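Local coordinates for mirolysin (PDB 6R7V), which is a zinc-dependent metallopeptidase of the pappalysin family of metzincins, present here as its latent zymogen, in which a cysteine switch probably blocks the active site, at residues A[48-53]-A[117-122]; A[52-57]-A[153-158]. The protein carries 1 engineered substitution. All coordinates share one frame; numbering follows the deposited sequence.

Contact 1. Residues A[48-53]-A[117-122]; sequences PVVVHV and GITRTS
Val51 and Val53 pair with Gly117 to Thr121 in the parallel manner, joining strand 45-55 to strand 118-122 within the mixed sheet of this metzincin-type peptidase. The two short axes approach to 4.7 Å with 17° between their directions. Four backbone bonds, each 2.8 to 2.9 Å, carry the pairing: Val51 N to Gly117 O, Thr119 N to Val51 O, Val53 N to Thr119 O and Thr121 N to Val53 O. Val51 and Val53 thus each use both N-H and carbonyl on this strand, whereas His52 between them meets it through its side chain.

That polar pair, His52 and Thr119, lies side by side on one face. Thr119 OG1 comes to the edge of the imidazole, in its plane, and is 2.7 Å from His52 ND1; the proton could belong to either. With chi1 at 69°, OG1 sits between the backbone N and carbonyl carbon of Thr119, which brings it to the ND1 edge of the ring, while CG2 turns to Val50 CG2. His52 NE2 is held by Asn153 OD1, so the ring is gripped at both nitrogens and its rotation is fixed.

On the other face Arg120 bends at chi2 (-96°) and lays its guanidinium beside Val53: NH1 is 3.7 Å from Val53 CG1, and Val53 CG2 lies over one face of the guanidinium. Ile62 O and Asp64 of helix 64-77 take its NH1 and NH2, respectively. Val51, Val53 and Ile118 all touch Ile67 of that helix. A water lies 2.7 Å from both Thr119 OG1 and Thr121 OG1 and donates to Val53 O at 2.9 Å.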
ATOM      1  N   PRO A  48       5.256  11.869  -5.625  1.00 15.04           N
ATOM      2  CA  PRO A  48       6.681  11.632  -5.965  1.00 14.78           C
ATOM      3  C   PRO A  48       7.180  10.418  -5.217  1.00 15.90           C
ATOM      4  O   PRO A  48       6.912  10.279  -4.020  1.00 15.93           O
ATOM      5  CB  PRO A  48       7.391  12.903  -5.432  1.00 15.47           C
ATOM      6  CG  PRO A  48       6.277  13.925  -5.202  1.00 17.67           C
ATOM      7  CD  PRO A  48       5.103  13.057  -4.762  1.00 15.56           C
ATOM      8  N   VAL A  49       7.890   9.515  -5.903  1.00 13.40           N
ATOM      9  CA  VAL A  49       8.341   8.276  -5.310  1.00 12.66           C
ATOM     10  C   VAL A  49       9.847   8.180  -5.345  1.00 15.55           C
ATOM     11  O   VAL A  49      10.481   8.509  -6.342  1.00 16.33           O
ATOM     12  CB  VAL A  49       7.726   7.070  -6.093  1.00 14.94           C
ATOM     13  CG1 VAL A  49       8.243   5.719  -5.569  1.00 15.02           C
ATOM     14  CG2 VAL A  49       6.192   7.102  -6.041  1.00 15.93           C
ATOM     15  N   VAL A  50      10.423   7.647  -4.282  1.00 13.64           N
ATOM     16  CA  VAL A  50      11.813   7.226  -4.268  1.00 13.63           C
ATOM     17  C   VAL A  50      11.833   5.757  -3.884  1.00 14.80           C
ATOM     18  O   VAL A  50      11.175   5.334  -2.916  1.00 14.49           O
ATOM     19  CB  VAL A  50      12.724   8.100  -3.375  1.00 16.18           C
ATOM     20  CG1 VAL A  50      12.231   8.168  -1.920  1.00 16.45           C
ATOM     21  CG2 VAL A  50      14.183   7.644  -3.452  1.00 16.72           C
ATOM     22  N   VAL A  51      12.519   4.966  -4.702  1.00 14.30           N
ATOM     23  CA  VAL A  51      12.692   3.526  -4.423  1.00 13.94           C
ATOM     24  C   VAL A  51      14.093   3.294  -3.909  1.00 15.89           C
ATOM     25  O   VAL A  51      15.082   3.613  -4.606  1.00 17.17           O
ATOM     26  CB  VAL A  51      12.409   2.689  -5.686  1.00 16.06           C
ATOM     27  CG1 VAL A  51      12.592   1.192  -5.392  1.00 16.77           C
ATOM     28  CG2 VAL A  51      10.989   2.962  -6.171  1.00 15.69           C
ATOM     29  N   HIS A  52      14.186   2.732  -2.696  1.00 13.62           N
ATOM     30  CA  HIS A  52      15.462   2.416  -2.068  1.00 13.45           C
ATOM     31  C   HIS A  52      15.739   0.950  -2.200  1.00 15.73           C
ATOM     32  O   HIS A  52      15.121   0.172  -1.467  1.00 14.95           O
ATOM     33  CB  HIS A  52      15.495   2.793  -0.580  1.00 14.68           C
ATOM     34  CG  HIS A  52      15.108   4.201  -0.280  1.00 16.93           C
ATOM     35  ND1 HIS A  52      15.949   5.251  -0.574  1.00 18.88           N
ATOM     36  CD2 HIS A  52      13.992   4.688   0.326  1.00 16.72           C
ATOM     37  CE1 HIS A  52      15.320   6.350  -0.174  1.00 17.84           C
ATOM     38  NE2 HIS A  52      14.145   6.054   0.399  1.00 16.29           N
ATOM     39  N   VAL A  53      16.663   0.560  -3.104  1.00 14.90           N
ATOM     40  CA  VAL A  53      17.047  -0.856  -3.223  1.00 15.55           C
ATOM     41  C   VAL A  53      18.170  -1.096  -2.233  1.00 15.91           C
ATOM     42  O   VAL A  53      19.220  -0.435  -2.313  1.00 17.17           O
ATOM     43  CB  VAL A  53      17.456  -1.238  -4.662  1.00 18.15           C
ATOM     44  CG1 VAL A  53      17.806  -2.726  -4.761  1.00 18.84           C
ATOM     45  CG2 VAL A  53      16.361  -0.874  -5.663  1.00 16.83           C
ATOM     46  N   GLY A 117      15.383   8.842  -8.975  1.00 17.23           N
ATOM     47  CA  GLY A 117      14.425   8.405  -7.960  1.00 16.27           C
ATOM     48  C   GLY A 117      14.655   6.981  -7.477  1.00 18.45           C
ATOM     49  O   GLY A 117      13.767   6.373  -6.865  1.00 17.14           O
ATOM     50  N   ILE A 118      15.841   6.415  -7.786  1.00 17.06           N
ATOM     51  CA  ILE A 118      16.234   5.087  -7.344  1.00 17.08           C
ATOM     52  C   ILE A 118      17.544   5.222  -6.575  1.00 20.75           C
ATOM     53  O   ILE A 118      18.532   5.783  -7.111  1.00 21.24           O
ATOM     54  CB  ILE A 118      16.376   4.110  -8.533  1.00 19.15           C
ATOM     55  CG1 ILE A 118      15.029   3.961  -9.310  1.00 19.60           C
ATOM     56  CG2 ILE A 118      16.932   2.739  -8.057  1.00 19.80           C
ATOM     57  CD1 ILE A 118      15.147   3.285 -10.698  1.00 20.91           C
ATOM     58  N   THR A 119      17.584   4.717  -5.337  1.00 17.64           N
ATOM     59  CA  THR A 119      18.841   4.691  -4.583  1.00 16.38           C
ATOM     60  C   THR A 119      19.284   3.244  -4.478  1.00 18.34           C
ATOM     61  O   THR A 119      18.452   2.337  -4.556  1.00 18.33           O
ATOM     62  CB  THR A 119      18.729   5.319  -3.199  1.00 18.77           C
ATOM     63  OG1 THR A 119      17.910   4.506  -2.340  1.00 18.49           O
ATOM     64  CG2 THR A 119      18.196   6.765  -3.229  1.00 18.20           C
ATOM     65  N   ARG A 120      20.581   3.037  -4.326  1.00 17.68           N
ATOM     66  CA  ARG A 120      21.184   1.713  -4.219  1.00 17.70           C
ATOM     67  C   ARG A 120      22.096   1.695  -3.016  1.00 20.74           C
ATOM     68  O   ARG A 120      23.036   2.498  -2.950  1.00 20.72           O
ATOM     69  CB  ARG A 120      21.987   1.366  -5.483  1.00 18.81           C
ATOM     70  CG  ARG A 120      21.249   1.533  -6.806  1.00 29.26           C
ATOM     71  CD  ARG A 120      20.691   0.222  -7.241  1.00 35.84           C
ATOM     72  NE  ARG A 120      19.882   0.309  -8.457  1.00 24.02           N
ATOM     73  CZ  ARG A 120      19.108  -0.681  -8.850  1.00 25.13           C
ATOM     74  NH1 ARG A 120      19.054  -1.804  -8.147  1.00 24.18           N
ATOM     75  NH2 ARG A 120      18.378  -0.563  -9.952  1.00 20.87           N
ATOM     76  N   THR A 121      21.849   0.776  -2.082  1.00 17.08           N
ATOM     77  CA  THR A 121      22.638   0.669  -0.861  1.00 17.25           C
ATOM     78  C   THR A 121      23.039  -0.762  -0.660  1.00 20.01           C
ATOM     79  O   THR A 121      22.184  -1.620  -0.449  1.00 19.07           O
ATOM     80  CB  THR A 121      21.849   1.163   0.368  1.00 23.06           C
ATOM     81  OG1 THR A 121      21.310   2.462   0.096  1.00 22.31           O
ATOM     82  CG2 THR A 121      22.711   1.175   1.664  1.00 24.28           C
ATOM     83  N   SER A 122      24.354  -1.032  -0.697  1.00 19.99           N
ATOM     84  CA  SER A 122      24.835  -2.374  -0.394  1.00 20.40           C
ATOM     85  C   SER A 122      24.817  -2.523   1.129  1.00 21.99           C
ATOM     86  O   SER A 122      24.972  -1.532   1.872  1.00 23.05           O
ATOM     87  CB  SER A 122      26.218  -2.609  -0.989  1.00 25.81           C
ATOM     88  OG  SER A 122      27.202  -1.813  -0.359  1.00 38.54           O
TER
HETATM   89  O   HOH W   1      18.928   2.264  -1.165  1.00 19.57           O

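Contact 2. Residues A[52-57]-A[153-158]; sequences HVVYNN and NIWVCN
Parallel pairing of strands 45-55 and 152-157 forms this part of the central sheet, with His52 opposite Trp155 and Val53 opposite Val156. The axes of the short segments come within 4.7 Å at an angle of 22°. His52 bonds through both backbone polar atoms, its N to Ile154 O and its O to Val156 N, and Val54 N continues the pattern to Val156 O at 3.0 Å, almost straight.

The imidazole adds a bond of its own. His52 NE2 donates to a lone pair of Asn153 OD1 at 2.7 Å, with an N-H...O angle of 172°; the oxygen is practically in the ring plane, and ring and amide are nearly coplanar. Because Trp146 N also donates to Asn153 OD1, two bonds hold that carbonyl oxygen.

Trp155 lies alongside the histidine, its CG beside its own backbone N and anti to the carbonyl carbon, which puts the indole next to the imidazole. His52 CD2 sits 3.5 Å above one face of the indole, offset toward its rim, and the ring planes meet obliquely at 34°. The indole N-H is not spent on the imidazole but goes to Asn143 O, while Val54 CG2 reaches the indole edge at Trp155 CD1, 4.4 Å away.

Strand 118-122 flanks strand 45-55 on its other side, and strand 182-185 flanks strand 152-157, where Ile154 packs on Val182 and Ile184 and Cys157 on Val183.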
ATOM      1  N   HIS A  52      14.186   2.732  -2.696  1.00 13.62           N
ATOM      2  CA  HIS A  52      15.462   2.416  -2.068  1.00 13.45           C
ATOM      3  C   HIS A  52      15.739   0.950  -2.200  1.00 15.73           C
ATOM      4  O   HIS A  52      15.121   0.172  -1.467  1.00 14.95           O
ATOM      5  CB  HIS A  52      15.495   2.793  -0.580  1.00 14.68           C
ATOM      6  CG  HIS A  52      15.108   4.201  -0.280  1.00 16.93           C
ATOM      7  ND1 HIS A  52      15.949   5.251  -0.574  1.00 18.88           N
ATOM      8  CD2 HIS A  52      13.992   4.688   0.326  1.00 16.72           C
ATOM      9  CE1 HIS A  52      15.320   6.350  -0.174  1.00 17.84           C
ATOM     10  NE2 HIS A  52      14.145   6.054   0.399  1.00 16.29           N
ATOM     11  N   VAL A  53      16.663   0.560  -3.104  1.00 14.90           N
ATOM     12  CA  VAL A  53      17.047  -0.856  -3.223  1.00 15.55           C
ATOM     13  C   VAL A  53      18.170  -1.096  -2.233  1.00 15.91           C
ATOM     14  O   VAL A  53      19.220  -0.435  -2.313  1.00 17.17           O
ATOM     15  CB  VAL A  53      17.456  -1.238  -4.662  1.00 18.15           C
ATOM     16  CG1 VAL A  53      17.806  -2.726  -4.761  1.00 18.84           C
ATOM     17  CG2 VAL A  53      16.361  -0.874  -5.663  1.00 16.83           C
ATOM     18  N   VAL A  54      17.936  -2.009  -1.266  1.00 14.71           N
ATOM     19  CA  VAL A  54      18.925  -2.330  -0.241  1.00 15.02           C
ATOM     20  C   VAL A  54      19.292  -3.779  -0.485  1.00 17.34           C
ATOM     21  O   VAL A  54      18.426  -4.651  -0.406  1.00 17.05           O
ATOM     22  CB  VAL A  54      18.351  -2.055   1.177  1.00 16.74           C
ATOM     23  CG1 VAL A  54      19.393  -2.371   2.243  1.00 18.30           C
ATOM     24  CG2 VAL A  54      17.845  -0.601   1.312  1.00 16.71           C
ATOM     25  N   TYR A  55      20.548  -4.043  -0.851  1.00 16.78           N
ATOM     26  CA  TYR A  55      20.902  -5.365  -1.333  1.00 17.16           C
ATOM     27  C   TYR A  55      22.134  -5.922  -0.698  1.00 19.55           C
ATOM     28  O   TYR A  55      23.135  -5.219  -0.525  1.00 17.75           O
ATOM     29  CB  TYR A  55      21.057  -5.320  -2.885  1.00 18.12           C
ATOM     30  CG  TYR A  55      22.180  -4.444  -3.400  1.00 18.06           C
ATOM     31  CD1 TYR A  55      21.996  -3.073  -3.584  1.00 20.86           C
ATOM     32  CD2 TYR A  55      23.417  -4.985  -3.719  1.00 18.08           C
ATOM     33  CE1 TYR A  55      23.041  -2.252  -3.999  1.00 23.29           C
ATOM     34  CE2 TYR A  55      24.466  -4.179  -4.143  1.00 18.89           C
ATOM     35  CZ  TYR A  55      24.264  -2.813  -4.300  1.00 24.60           C
ATOM     36  OH  TYR A  55      25.292  -2.022  -4.749  1.00 26.70           O
ATOM     37  N   ASN A  56      22.096  -7.235  -0.459  1.00 16.32           N
ATOM     38  CA  ASN A  56      23.200  -7.989   0.128  1.00 17.60           C
ATOM     39  C   ASN A  56      23.864  -8.861  -0.933  1.00 20.41           C
ATOM     40  O   ASN A  56      24.943  -9.398  -0.705  1.00 21.54           O
ATOM     41  CB  ASN A  56      22.649  -8.845   1.281  1.00 21.13           C
ATOM     42  CG  ASN A  56      23.616  -9.796   1.942  1.00 28.82           C
ATOM     43  OD1 ASN A  56      23.411 -11.030   1.940  1.00 30.07           O
ATOM     44  ND2 ASN A  56      24.702  -9.255   2.501  1.00 24.72           N
ATOM     45  N   ASN A  57      23.235  -9.006  -2.099  1.00 19.55           N
ATOM     46  CA  ASN A  57      23.745  -9.824  -3.199  1.00 19.14           C
ATOM     47  C   ASN A  57      23.136  -9.348  -4.534  1.00 21.84           C
ATOM     48  O   ASN A  57      22.285  -8.459  -4.554  1.00 19.20           O
ATOM     49  CB  ASN A  57      23.478 -11.329  -2.924  1.00 21.13           C
ATOM     50  CG  ASN A  57      22.024 -11.686  -2.766  1.00 21.95           C
ATOM     51  OD1 ASN A  57      21.151 -11.185  -3.486  1.00 25.05           O
ATOM     52  ND2 ASN A  57      21.732 -12.545  -1.796  1.00 24.77           N
ATOM     53  N   ASN A 153       8.395   6.890   0.135  1.00 13.83           N
ATOM     54  CA  ASN A 153       9.574   6.035   0.191  1.00 13.80           C
ATOM     55  C   ASN A 153       9.170   4.573   0.109  1.00 13.34           C
ATOM     56  O   ASN A 153       8.362   4.113   0.934  1.00 13.97           O
ATOM     57  CB  ASN A 153      10.326   6.252   1.496  1.00 14.58           C
ATOM     58  CG  ASN A 153      11.001   7.579   1.602  1.00 15.94           C
ATOM     59  OD1 ASN A 153      12.216   7.712   1.395  1.00 16.39           O
ATOM     60  ND2 ASN A 153      10.239   8.603   1.915  1.00 16.17           N
ATOM     61  N   ILE A 154       9.699   3.863  -0.895  1.00 13.51           N
ATOM     62  CA  ILE A 154       9.455   2.448  -1.074  1.00 13.55           C
ATOM     63  C   ILE A 154      10.773   1.728  -0.942  1.00 14.19           C
ATOM     64  O   ILE A 154      11.651   1.924  -1.808  1.00 15.70           O
ATOM     65  CB  ILE A 154       8.815   2.114  -2.429  1.00 14.96           C
ATOM     66  CG1 ILE A 154       7.499   2.893  -2.673  1.00 14.18           C
ATOM     67  CG2 ILE A 154       8.605   0.595  -2.501  1.00 18.01           C
ATOM     68  CD1 ILE A 154       6.848   2.581  -4.085  1.00 16.63           C
ATOM     69  N   TRP A 155      10.957   0.948   0.135  1.00 13.30           N
ATOM     70  CA  TRP A 155      12.199   0.199   0.318  1.00 14.10           C
ATOM     71  C   TRP A 155      12.007  -1.176  -0.267  1.00 15.72           C
ATOM     72  O   TRP A 155      10.925  -1.763  -0.087  1.00 15.43           O
ATOM     73  CB  TRP A 155      12.550   0.099   1.807  1.00 14.13           C
ATOM     74  CG  TRP A 155      13.036   1.363   2.416  1.00 14.15           C
ATOM     75  CD1 TRP A 155      14.341   1.714   2.620  1.00 16.09           C
ATOM     76  CD2 TRP A 155      12.241   2.362   3.081  1.00 14.00           C
ATOM     77  NE1 TRP A 155      14.410   2.916   3.298  1.00 14.39           N
ATOM     78  CE2 TRP A 155      13.128   3.352   3.562  1.00 16.47           C
ATOM     79  CE3 TRP A 155      10.853   2.553   3.261  1.00 15.02           C
ATOM     80  CZ2 TRP A 155      12.681   4.465   4.286  1.00 15.47           C
ATOM     81  CZ3 TRP A 155      10.412   3.678   3.941  1.00 15.65           C
ATOM     82  CH2 TRP A 155      11.319   4.599   4.483  1.00 15.86           C
ATOM     83  N   VAL A 156      13.014  -1.682  -1.001  1.00 14.69           N
ATOM     84  CA  VAL A 156      12.979  -3.016  -1.592  1.00 14.58           C
ATOM     85  C   VAL A 156      14.131  -3.804  -1.017  1.00 15.90           C
ATOM     86  O   VAL A 156      15.268  -3.314  -1.061  1.00 16.10           O
ATOM     87  CB  VAL A 156      13.066  -2.924  -3.123  1.00 16.01           C
ATOM     88  CG1 VAL A 156      13.046  -4.316  -3.757  1.00 16.91           C
ATOM     89  CG2 VAL A 156      11.934  -2.048  -3.680  1.00 15.68           C
ATOM     90  N   CYS A 157      13.852  -4.936  -0.357  1.00 14.04           N
ATOM     91  CA  CYS A 157      14.894  -5.662   0.339  1.00 14.46           C
ATOM     92  C   CYS A 157      14.497  -7.122   0.530  1.00 15.40           C
ATOM     93  O   CYS A 157      13.360  -7.508   0.196  1.00 14.84           O
ATOM     94  CB  CYS A 157      15.144  -5.002   1.694  1.00 15.06           C
ATOM     95  SG  CYS A 157      13.764  -5.180   2.854  1.00 17.48           S
ATOM     96  N   ASN A 158      15.387  -7.885   1.163  1.00 15.67           N
ATOM     97  CA  ASN A 158      15.057  -9.255   1.537  1.00 15.56           C
ATOM     98  C   ASN A 158      14.317  -9.261   2.881  1.00 18.78           C
ATOM     99  O   ASN A 158      14.925  -8.976   3.906  1.00 18.40           O
ATOM    100  CB  ASN A 158      16.309 -10.092   1.634  1.00 16.81           C
ATOM    101  CG  ASN A 158      16.004 -11.507   2.025  1.00 21.41           C
ATOM    102  OD1 ASN A 158      14.943 -12.038   1.667  1.00 21.15           O
ATOM    103  ND2 ASN A 158      16.922 -12.139   2.771  1.00 22.35           N
TER
HETATM  104  O   HOH W   2      17.987  -6.843   1.290  1.00 18.96           O

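Contact 1 and contact 2 use opposite edges of strand 45-55, so their centres lie just 8 Å apart and both include His52 and Val53. From Val50 on, odd-numbered residues (Val51, Val53, Tyr55) turn their backbone polar atoms to strand 118-122, even-numbered ones (Val50, His52, Val54) to strand 152-157. Both contacts are largely buried, but in contact 2 every touching residue is, whereas contact 1 includes partly exposed threonines and an arginine. Across contact 1 the side-chain bond is imidazole to hydroxyl, with Arg120 bound to Asp64 outside it; across contact 2 it is imidazole to amide, with the indole packed on the ring. Val51 CG1 and Val156 CG2 meet at 3.7 Å, linking their apolar packing.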